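Local coordinates for hypothetical protein, similar to alpha-acetolactate decarboxylase (Staphylococcus aureus subsp. aureus, PDB 1XV2) that probably catalyses the zinc-dependent decarboxylation of alpha-acetolactate to acetoin, at residues A19-G24 and A222-K227; Y9-L14 and Q209-V214; K122-R127 and L191-D196. All blocks are in the same frame, centred on the assembly; numbering follows the deposited sequence.

Interaction 1 (A19-G24 and A222-K227)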
loop_
_atom_site.group_PDB
_atom_site.type_symbol
_atom_site.label_atom_id
_atom_site.label_comp_id
_atom_site.label_asym_id
_atom_site.label_seq_id
_atom_site.Cartn_x
_atom_site.Cartn_y
_atom_site.Cartn_z
ATOM N N ALA A 19 5.030 15.472 -0.373
ATOM C CA ALA A 19 5.095 16.170 0.905
ATOM C C ALA A 19 6.404 16.925 1.116
ATOM O O ALA A 19 6.505 17.745 2.029
ATOM C CB ALA A 19 4.877 15.183 2.043
ATOM N N GLY A 20 7.411 16.643 0.293
ATOM C CA GLY A 20 8.672 17.348 0.438
ATOM C C GLY A 20 9.873 16.528 0.870
ATOM O O GLY A 20 10.958 17.080 1.052
ATOM N N LEU A 21 9.698 15.222 1.044
ATOM C CA LEU A 21 10.815 14.374 1.442
ATOM C C LEU A 21 11.513 13.878 0.183
ATOM O O LEU A 21 11.228 12.796 -0.324
ATOM C CB LEU A 21 10.321 13.199 2.294
ATOM C CG LEU A 21 9.920 13.581 3.723
ATOM C CD1 LEU A 21 8.691 14.465 3.700
ATOM C CD2 LEU A 21 9.646 12.325 4.530
ATOM N N LEU A 22 12.446 14.687 -0.309
ATOM C CA LEU A 22 13.158 14.372 -1.537
ATOM C C LEU A 22 14.540 13.744 -1.379
ATOM O O LEU A 22 15.242 13.549 -2.369
ATOM C CB LEU A 22 13.257 15.639 -2.388
ATOM C CG LEU A 22 11.969 16.473 -2.441
ATOM C CD1 LEU A 22 12.155 17.645 -3.396
ATOM C CD2 LEU A 22 10.798 15.597 -2.885
ATOM N N GLU A 23 14.938 13.425 -0.150
ATOM C CA GLU A 23 16.244 12.806 0.066
ATOM C C GLU A 23 16.354 11.448 -0.629
ATOM O O GLU A 23 15.413 10.659 -0.617
ATOM C CB GLU A 23 16.513 12.628 1.565
ATOM C CG GLU A 23 17.024 13.878 2.264
ATOM C CD GLU A 23 17.345 13.641 3.733
ATOM O OE1 GLU A 23 17.938 12.590 4.057
ATOM O OE2 GLU A 23 17.015 14.513 4.560
ATOM N N GLY A 24 17.502 11.182 -1.245
ATOM C CA GLY A 24 17.700 9.901 -1.901
ATOM C C GLY A 24 17.836 8.867 -0.802
ATOM O O GLY A 24 18.678 9.018 0.081
ATOM N N ALA A 222 10.291 12.721 10.531
ATOM C CA ALA A 222 9.410 13.707 9.921
ATOM C C ALA A 222 7.935 13.640 10.293
ATOM O O ALA A 222 7.362 12.561 10.468
ATOM C CB ALA A 222 9.553 13.655 8.401
ATOM N N LYS A 223 7.338 14.820 10.428
ATOM C CA LYS A 223 5.915 14.949 10.709
ATOM C C LYS A 223 5.378 15.325 9.334
ATOM O O LYS A 223 5.362 16.495 8.959
ATOM C CB LYS A 223 5.650 16.077 11.710
ATOM C CG LYS A 223 4.172 16.257 12.046
ATOM C CD LYS A 223 3.975 17.259 13.174
ATOM C CE LYS A 223 2.499 17.457 13.493
ATOM N NZ LYS A 223 1.751 18.012 12.329
ATOM N N ILE A 224 4.964 14.317 8.577
ATOM C CA ILE A 224 4.485 14.518 7.219
ATOM C C ILE A 224 3.086 15.107 7.101
ATOM O O ILE A 224 2.125 14.565 7.645
ATOM C CB ILE A 224 4.542 13.186 6.434
ATOM C CG1 ILE A 224 5.896 12.508 6.668
ATOM C CG2 ILE A 224 4.348 13.449 4.944
ATOM C CD1 ILE A 224 6.036 11.132 6.032
ATOM N N ASP A 225 2.981 16.223 6.384
ATOM C CA ASP A 225 1.696 16.882 6.165
ATOM C C ASP A 225 1.180 16.501 4.783
ATOM O O ASP A 225 1.770 16.870 3.768
ATOM C CB ASP A 225 1.845 18.404 6.260
ATOM C CG ASP A 225 0.570 19.140 5.875
ATOM O OD1 ASP A 225 -0.513 18.778 6.385
ATOM O OD2 ASP A 225 0.652 20.089 5.065
ATOM N N TYR A 226 0.074 15.764 4.752
ATOM C CA TYR A 226 -0.511 15.316 3.494
ATOM C C TYR A 226 -1.678 16.187 3.048
ATOM O O TYR A 226 -2.392 15.848 2.107
ATOM C CB TYR A 226 -0.961 13.863 3.628
ATOM C CG TYR A 226 0.188 12.886 3.779
ATOM C CD1 TYR A 226 1.035 12.604 2.707
ATOM C CD2 TYR A 226 0.427 12.246 4.992
ATOM C CE1 TYR A 226 2.093 11.700 2.842
ATOM C CE2 TYR A 226 1.478 11.345 5.137
ATOM C CZ TYR A 226 2.306 11.076 4.061
ATOM O OH TYR A 226 3.343 10.185 4.210
ATOM N N LYS A 227 -1.854 17.315 3.724
ATOM C CA LYS A 227 -2.925 18.247 3.402
ATOM C C LYS A 227 -2.873 18.602 1.916
ATOM O O LYS A 227 -1.843 19.043 1.412
ATOM C CB LYS A 227 -2.779 19.510 4.256
ATOM C CG LYS A 227 -3.899 20.526 4.103
ATOM C CD LYS A 227 -3.712 21.686 5.077
ATOM C CE LYS A 227 -4.791 22.751 4.907
ATOM N NZ LYS A 227 -4.735 23.404 3.567
#
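I224 reaches across to A19 with its CG2 branch, and the two methyls meet tightly, A19 CB to I224 CG2 at 3.4 Å. The contact is an apolar seam between two loops that each leave a short helix. G20 follows helix 14-18 in a Schellman motif, with positive phi. A222 is the first residue to leave helix 217-221.

The branches of I224 divide the work. CG2 lies anti to the backbone N and meets A19. CG1 is anti to the carbonyl carbon (chi1 -46°) and carries CD1 to L21. The L21 and I224 side chains cross at about a right angle, with L21 CD2 to I224 CD1 at 4.1 Å. The same L21 methyl touches A222, where the second loop begins, with L21 CD2 to A222 CB at 4.1 Å. One leucine branch is thus shared by two residues. L21 is the centre of an inverse gamma turn.

No hydrogen bond crosses this seam. F219 of helix 217-221 packs on both L21 and I224. N110 of the second subunit packs on I224 and bonds to A222 O, so the contact borders the dimer interface. I224 CG2 is also used within its own loop. It sits 3.3 Å above the plane of the Y226 ring, offset toward the rim, while Y226 OH bonds to T16 OG1.

Interaction 2 (Y9-L14 and Q209-V214)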
loop_
_atom_site.group_PDB
_atom_site.type_symbol
_atom_site.label_atom_id
_atom_site.label_comp_id
_atom_site.label_asym_id
_atom_site.label_seq_id
_atom_site.Cartn_x
_atom_site.Cartn_y
_atom_site.Cartn_z
ATOM N N TYR A 9 7.260 -3.691 -7.269
ATOM C CA TYR A 9 8.070 -3.185 -6.167
ATOM C C TYR A 9 8.090 -1.665 -6.136
ATOM O O TYR A 9 8.322 -1.014 -7.153
ATOM C CB TYR A 9 9.507 -3.691 -6.293
ATOM C CG TYR A 9 10.418 -3.243 -5.168
ATOM C CD1 TYR A 9 10.465 -3.944 -3.960
ATOM C CD2 TYR A 9 11.247 -2.130 -5.319
ATOM C CE1 TYR A 9 11.322 -3.550 -2.931
ATOM C CE2 TYR A 9 12.107 -1.726 -4.298
ATOM C CZ TYR A 9 12.141 -2.444 -3.109
ATOM O OH TYR A 9 13.007 -2.065 -2.107
ATOM N N GLN A 10 7.853 -1.097 -4.961
ATOM C CA GLN A 10 7.877 0.347 -4.832
ATOM C C GLN A 10 8.706 0.775 -3.628
ATOM O O GLN A 10 8.556 0.240 -2.527
ATOM C CB GLN A 10 6.450 0.905 -4.725
ATOM C CG GLN A 10 6.386 2.429 -4.715
ATOM C CD GLN A 10 4.989 2.977 -4.990
ATOM O OE1 GLN A 10 4.568 3.096 -6.141
ATOM N NE2 GLN A 10 4.266 3.311 -3.927
ATOM N N HIS A 11 9.605 1.723 -3.855
ATOM C CA HIS A 11 10.442 2.249 -2.789
ATOM C C HIS A 11 9.925 3.648 -2.503
ATOM O O HIS A 11 9.967 4.521 -3.372
ATOM C CB HIS A 11 11.909 2.321 -3.215
ATOM C CG HIS A 11 12.788 2.992 -2.206
ATOM N ND1 HIS A 11 13.186 2.377 -1.037
ATOM C CD2 HIS A 11 13.288 4.250 -2.158
ATOM C CE1 HIS A 11 13.890 3.229 -0.313
ATOM N NE2 HIS A 11 13.965 4.372 -0.970
ATOM N N GLY A 12 9.437 3.860 -1.286
ATOM C CA GLY A 12 8.895 5.160 -0.939
ATOM C C GLY A 12 7.530 5.277 -1.582
ATOM O O GLY A 12 7.064 4.328 -2.222
ATOM N N THR A 13 6.883 6.428 -1.426
ATOM C CA THR A 13 5.554 6.629 -1.998
ATOM C C THR A 13 5.424 7.991 -2.673
ATOM O O THR A 13 6.226 8.893 -2.439
ATOM C CB THR A 13 4.465 6.513 -0.913
ATOM O OG1 THR A 13 4.661 7.537 0.068
ATOM C CG2 THR A 13 4.536 5.161 -0.225
ATOM N N LEU A 14 4.408 8.138 -3.514
ATOM C CA LEU A 14 4.188 9.396 -4.214
ATOM C C LEU A 14 3.720 10.490 -3.261
ATOM O O LEU A 14 4.154 11.634 -3.358
ATOM C CB LEU A 14 3.156 9.208 -5.326
ATOM C CG LEU A 14 2.806 10.464 -6.128
ATOM C CD1 LEU A 14 4.065 11.044 -6.747
ATOM C CD2 LEU A 14 1.785 10.116 -7.195
ATOM N N GLN A 209 4.705 -4.885 -3.397
ATOM C CA GLN A 209 5.709 -4.847 -2.334
ATOM C C GLN A 209 6.196 -3.425 -2.067
ATOM O O GLN A 209 6.942 -2.853 -2.865
ATOM C CB GLN A 209 6.889 -5.745 -2.710
ATOM C CG GLN A 209 7.933 -5.912 -1.621
ATOM C CD GLN A 209 9.012 -6.898 -2.014
ATOM O OE1 GLN A 209 8.716 -7.986 -2.496
ATOM N NE2 GLN A 209 10.271 -6.528 -1.802
ATOM N N GLN A 210 5.770 -2.861 -0.940
ATOM C CA GLN A 210 6.139 -1.497 -0.560
ATOM C C GLN A 210 7.315 -1.474 0.412
ATOM O O GLN A 210 7.244 -2.055 1.493
ATOM C CB GLN A 210 4.941 -0.785 0.077
ATOM C CG GLN A 210 5.239 0.627 0.570
ATOM C CD GLN A 210 5.529 1.594 -0.561
ATOM O OE1 GLN A 210 4.635 1.952 -1.331
ATOM N NE2 GLN A 210 6.783 2.020 -0.673
ATOM N N HIS A 211 8.385 -0.785 0.028
ATOM C CA HIS A 211 9.578 -0.692 0.862
ATOM C C HIS A 211 9.731 0.717 1.418
ATOM O O HIS A 211 9.502 1.701 0.715
ATOM C CB HIS A 211 10.812 -1.084 0.046
ATOM C CG HIS A 211 12.090 -1.058 0.824
ATOM N ND1 HIS A 211 13.056 -0.092 0.638
ATOM C CD2 HIS A 211 12.562 -1.881 1.791
ATOM C CE1 HIS A 211 14.068 -0.320 1.456
ATOM N NE2 HIS A 211 13.793 -1.400 2.167
ATOM N N PHE A 212 10.119 0.801 2.689
ATOM C CA PHE A 212 10.287 2.071 3.385
ATOM C C PHE A 212 11.740 2.283 3.816
ATOM O O PHE A 212 12.418 1.339 4.216
ATOM C CB PHE A 212 9.402 2.099 4.639
ATOM C CG PHE A 212 7.926 1.985 4.357
ATOM C CD1 PHE A 212 7.117 3.119 4.352
ATOM C CD2 PHE A 212 7.343 0.744 4.114
ATOM C CE1 PHE A 212 5.746 3.022 4.110
ATOM C CE2 PHE A 212 5.970 0.633 3.870
ATOM C CZ PHE A 212 5.171 1.775 3.869
ATOM N N PRO A 213 12.231 3.532 3.748
ATOM C CA PRO A 213 13.610 3.847 4.144
ATOM C C PRO A 213 13.744 3.963 5.665
ATOM O O PRO A 213 13.889 5.059 6.207
ATOM C CB PRO A 213 13.869 5.169 3.434
ATOM C CG PRO A 213 12.518 5.834 3.482
ATOM C CD PRO A 213 11.587 4.695 3.110
ATOM N N VAL A 214 13.704 2.825 6.348
ATOM C CA VAL A 214 13.793 2.800 7.804
ATOM C C VAL A 214 15.114 3.319 8.368
ATOM O O VAL A 214 15.209 3.612 9.560
ATOM C CB VAL A 214 13.550 1.375 8.338
ATOM C CG1 VAL A 214 12.151 0.917 7.958
ATOM C CG2 VAL A 214 14.587 0.418 7.774
#
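Adjacent parallel strands 7-11 and 207-211, the latter outermost within this chain, form this contact in the mixed sheet. Y9, Q10 and H11 pair with Q209, Q210 and H211. The ladder uses Q10 N to Q209 O (2.9 Å) and H211 N to Q10 O (2.8 Å). G12 N extends it to H211 O with an almost straight bond (179°).

On one face, H211 lies side by side with both Y9 and H11. The histidine rings meet rim to rim, and H11 ND1 and H211 ND1 share a hydrogen bond of 3.0 Å. H11 NE2 bonds to T25 OG1. Y9 OH comes within 3.2 Å of H211 CB. The Q209 amide stands at the tyrosine ring edge, its plane turned 82° from the ring.

On the other face, Q210 bends at chi2 (67°), bringing its amide to Q10 and G12. Its OE1 takes Q10 NE2 on a lone pair at 3.0 Å. Its NE2 gives to G12 O at 2.8 Å and to H211 O, both from above the carbonyl planes. Q10 NE2 also bonds V170 O.

T13 N-caps helix 14-18, its OG1 also bonding T16 OG1, and F212 and P213 pack on F219 of helix 217-221. Strand 207-211 continues the sheet into an antiparallel strand of the second subunit.

Interaction 3 (K122-R127 and L191-D196)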
loop_
_atom_site.group_PDB
_atom_site.type_symbol
_atom_site.label_atom_id
_atom_site.label_comp_id
_atom_site.label_asym_id
_atom_site.label_seq_id
_atom_site.Cartn_x
_atom_site.Cartn_y
_atom_site.Cartn_z
ATOM N N LYS A 122 3.144 9.801 -33.024
ATOM C CA LYS A 122 2.897 10.989 -33.829
ATOM C C LYS A 122 3.208 12.216 -32.994
ATOM O O LYS A 122 3.745 13.202 -33.493
ATOM C CB LYS A 122 1.435 11.042 -34.277
ATOM C CG LYS A 122 0.963 9.791 -34.982
ATOM C CD LYS A 122 -0.427 9.976 -35.572
ATOM C CE LYS A 122 -0.411 11.007 -36.690
ATOM N NZ LYS A 122 -1.727 11.096 -37.387
ATOM N N HIS A 123 2.867 12.145 -31.712
ATOM C CA HIS A 123 3.098 13.251 -30.797
ATOM C C HIS A 123 3.537 12.737 -29.425
ATOM O O HIS A 123 3.033 11.730 -28.942
ATOM C CB HIS A 123 1.814 14.077 -30.665
ATOM C CG HIS A 123 1.913 15.210 -29.691
ATOM N ND1 HIS A 123 2.853 16.212 -29.805
ATOM C CD2 HIS A 123 1.175 15.510 -28.595
ATOM C CE1 HIS A 123 2.690 17.080 -28.821
ATOM N NE2 HIS A 123 1.678 16.677 -28.075
HETATM N N MSE A 124 4.491 13.426 -28.812
HETATM C CA MSE A 124 4.981 13.051 -27.490
HETATM C C MSE A 124 5.205 14.340 -26.712
HETATM O O MSE A 124 5.830 15.273 -27.210
HETATM C CB MSE A 124 6.289 12.248 -27.604
HETATM C CG MSE A 124 6.885 11.786 -26.272
HETATM SE SE MSE A 124 5.702 10.755 -25.135
HETATM C CE MSE A 124 5.543 9.152 -26.205
ATOM N N HIS A 125 4.673 14.386 -25.496
ATOM C CA HIS A 125 4.785 15.559 -24.637
ATOM C C HIS A 125 5.206 15.119 -23.236
ATOM O O HIS A 125 4.472 14.403 -22.563
ATOM C CB HIS A 125 3.428 16.276 -24.588
ATOM C CG HIS A 125 3.411 17.506 -23.734
ATOM N ND1 HIS A 125 2.291 18.298 -23.599
ATOM C CD2 HIS A 125 4.369 18.076 -22.965
ATOM C CE1 HIS A 125 2.560 19.303 -22.785
ATOM N NE2 HIS A 125 3.813 19.191 -22.386
ATOM N N VAL A 126 6.389 15.547 -22.802
ATOM C CA VAL A 126 6.891 15.177 -21.480
ATOM C C VAL A 126 7.396 16.376 -20.693
ATOM O O VAL A 126 7.560 17.473 -21.231
ATOM C CB VAL A 126 8.087 14.191 -21.571
ATOM C CG1 VAL A 126 7.713 12.967 -22.386
ATOM C CG2 VAL A 126 9.294 14.892 -22.183
ATOM N N ARG A 127 7.642 16.148 -19.408
ATOM C CA ARG A 127 8.200 17.171 -18.545
ATOM C C ARG A 127 9.418 16.541 -17.891
ATOM O O ARG A 127 9.525 15.313 -17.812
ATOM C CB ARG A 127 7.191 17.635 -17.478
ATOM C CG ARG A 127 6.753 16.589 -16.456
ATOM C CD ARG A 127 7.727 16.440 -15.281
ATOM N NE ARG A 127 7.296 15.392 -14.352
ATOM C CZ ARG A 127 6.273 15.500 -13.509
ATOM N NH1 ARG A 127 5.562 16.620 -13.454
ATOM N NH2 ARG A 127 5.941 14.474 -12.733
ATOM N N LEU A 191 3.102 13.565 -20.297
ATOM C CA LEU A 191 1.944 14.397 -19.975
ATOM C C LEU A 191 0.865 14.160 -21.021
ATOM O O LEU A 191 -0.325 14.273 -20.740
ATOM C CB LEU A 191 2.320 15.881 -19.981
ATOM C CG LEU A 191 3.306 16.374 -18.922
ATOM C CD1 LEU A 191 3.549 17.869 -19.113
ATOM C CD2 LEU A 191 2.745 16.094 -17.534
ATOM N N ASP A 192 1.296 13.830 -22.233
ATOM C CA ASP A 192 0.367 13.581 -23.326
ATOM C C ASP A 192 1.116 12.926 -24.483
ATOM O O ASP A 192 2.341 13.053 -24.589
ATOM C CB ASP A 192 -0.268 14.906 -23.769
ATOM C CG ASP A 192 -1.335 14.731 -24.836
ATOM O OD1 ASP A 192 -2.002 13.674 -24.868
ATOM O OD2 ASP A 192 -1.521 15.671 -25.637
ATOM N N PHE A 193 0.381 12.213 -25.333
ATOM C CA PHE A 193 0.985 11.555 -26.483
ATOM C C PHE A 193 -0.061 11.040 -27.464
ATOM O O PHE A 193 -1.245 10.919 -27.139
ATOM C CB PHE A 193 1.878 10.392 -26.025
ATOM C CG PHE A 193 1.117 9.222 -25.472
ATOM C CD1 PHE A 193 0.812 8.129 -26.279
ATOM C CD2 PHE A 193 0.689 9.217 -24.149
ATOM C CE1 PHE A 193 0.091 7.049 -25.773
ATOM C CE2 PHE A 193 -0.033 8.141 -23.635
ATOM C CZ PHE A 193 -0.334 7.055 -24.449
ATOM N N GLU A 194 0.396 10.751 -28.676
ATOM C CA GLU A 194 -0.465 10.217 -29.720
ATOM C C GLU A 194 0.324 9.122 -30.427
ATOM O O GLU A 194 1.400 9.376 -30.971
ATOM C CB GLU A 194 -0.853 11.317 -30.709
ATOM C CG GLU A 194 -1.626 10.814 -31.920
ATOM C CD GLU A 194 -2.188 11.944 -32.768
ATOM O OE1 GLU A 194 -1.402 12.827 -33.178
ATOM O OE2 GLU A 194 -3.413 11.946 -33.026
ATOM N N VAL A 195 -0.202 7.902 -30.407
ATOM C CA VAL A 195 0.481 6.786 -31.047
ATOM C C VAL A 195 0.260 6.741 -32.554
ATOM O O VAL A 195 -0.822 7.063 -33.044
ATOM C CB VAL A 195 0.022 5.436 -30.458
ATOM C CG1 VAL A 195 0.366 5.371 -28.977
ATOM C CG2 VAL A 195 -1.480 5.256 -30.673
ATOM N N ASP A 196 1.303 6.368 -33.288
ATOM C CA ASP A 196 1.199 6.232 -34.734
ATOM C C ASP A 196 1.003 4.740 -34.944
ATOM O O ASP A 196 -0.046 4.290 -35.396
ATOM C CB ASP A 196 2.485 6.679 -35.432
ATOM C CG ASP A 196 2.376 6.608 -36.949
ATOM O OD1 ASP A 196 1.814 5.619 -37.466
ATOM O OD2 ASP A 196 2.854 7.536 -37.629
HETATM O O HOH W 1 -3.698 10.083 -35.403
HETATM O O HOH W 2 0.262 18.053 -25.538
#
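H125 and L191 cross obliquely, with L191 CB over the centre of the imidazole face in a CH-pi contact, 4.2 Å from the ring centroid. They lie where strands 120-127 and 187-195 pair in the antiparallel sheet, a ladder with a classic beta bulge at each end. L191 and D192 both face H125, whose O accepts from L191 N and D192 N. K122 and H123 both face E194. E194 O takes H123 N on a lone pair and K122 N in a weak bond.

H123, H125, D192 and E194 share one face of the sheet. The H123 ring and D192 carboxylate planes stand 73° apart, with D192 OD2 at the ring edge, 4.0 Å from H123 CD2. One water bridges H123 NE2, H125 ND1 and D192 OD2. H125 NE2 bonds to E148 OE1, which helps fix the ring's rotation.

M124, a selenomethionine, and F193 lie on the other face. M124 CE touches F193 CB at 3.9 Å. The F193 ring leads away toward V98 of helix 95-105.

The R127 side chain comes within about 4 Å of the zinc ion held by H176, H178 and H189. R127 NH1 bonds to Q146 OE1, and NE forms a salt bridge to E48. K122 and E194 cross obliquely. K122 NZ bonds to Q92 OE1, and one water accepts from K122 NZ at 3.0 Å and gives a weak bond to E194 OE2.

How the interactions relate
Interactions 1 and 2 lie on the same side of the chain's centre, and both touch the second subunit. Their segments alternate along the chain, and their centres are about 14 Å apart. Helices 14-18 and 217-221 connect them: interaction 2 leads into these helices and interaction 1 follows them. F219 packs on residues of both. Interaction 1 is a surface contact, mainly between methyl groups, with no hydrogen bond across it. Interaction 2 is partly buried and rich in polar side-chain bonds. Interaction 3 lies on the opposite side, also partly buried, in another sheet and away from the second subunit. It pairs strands antiparallel, with bulges and bridging waters, where interaction 2 pairs them parallel.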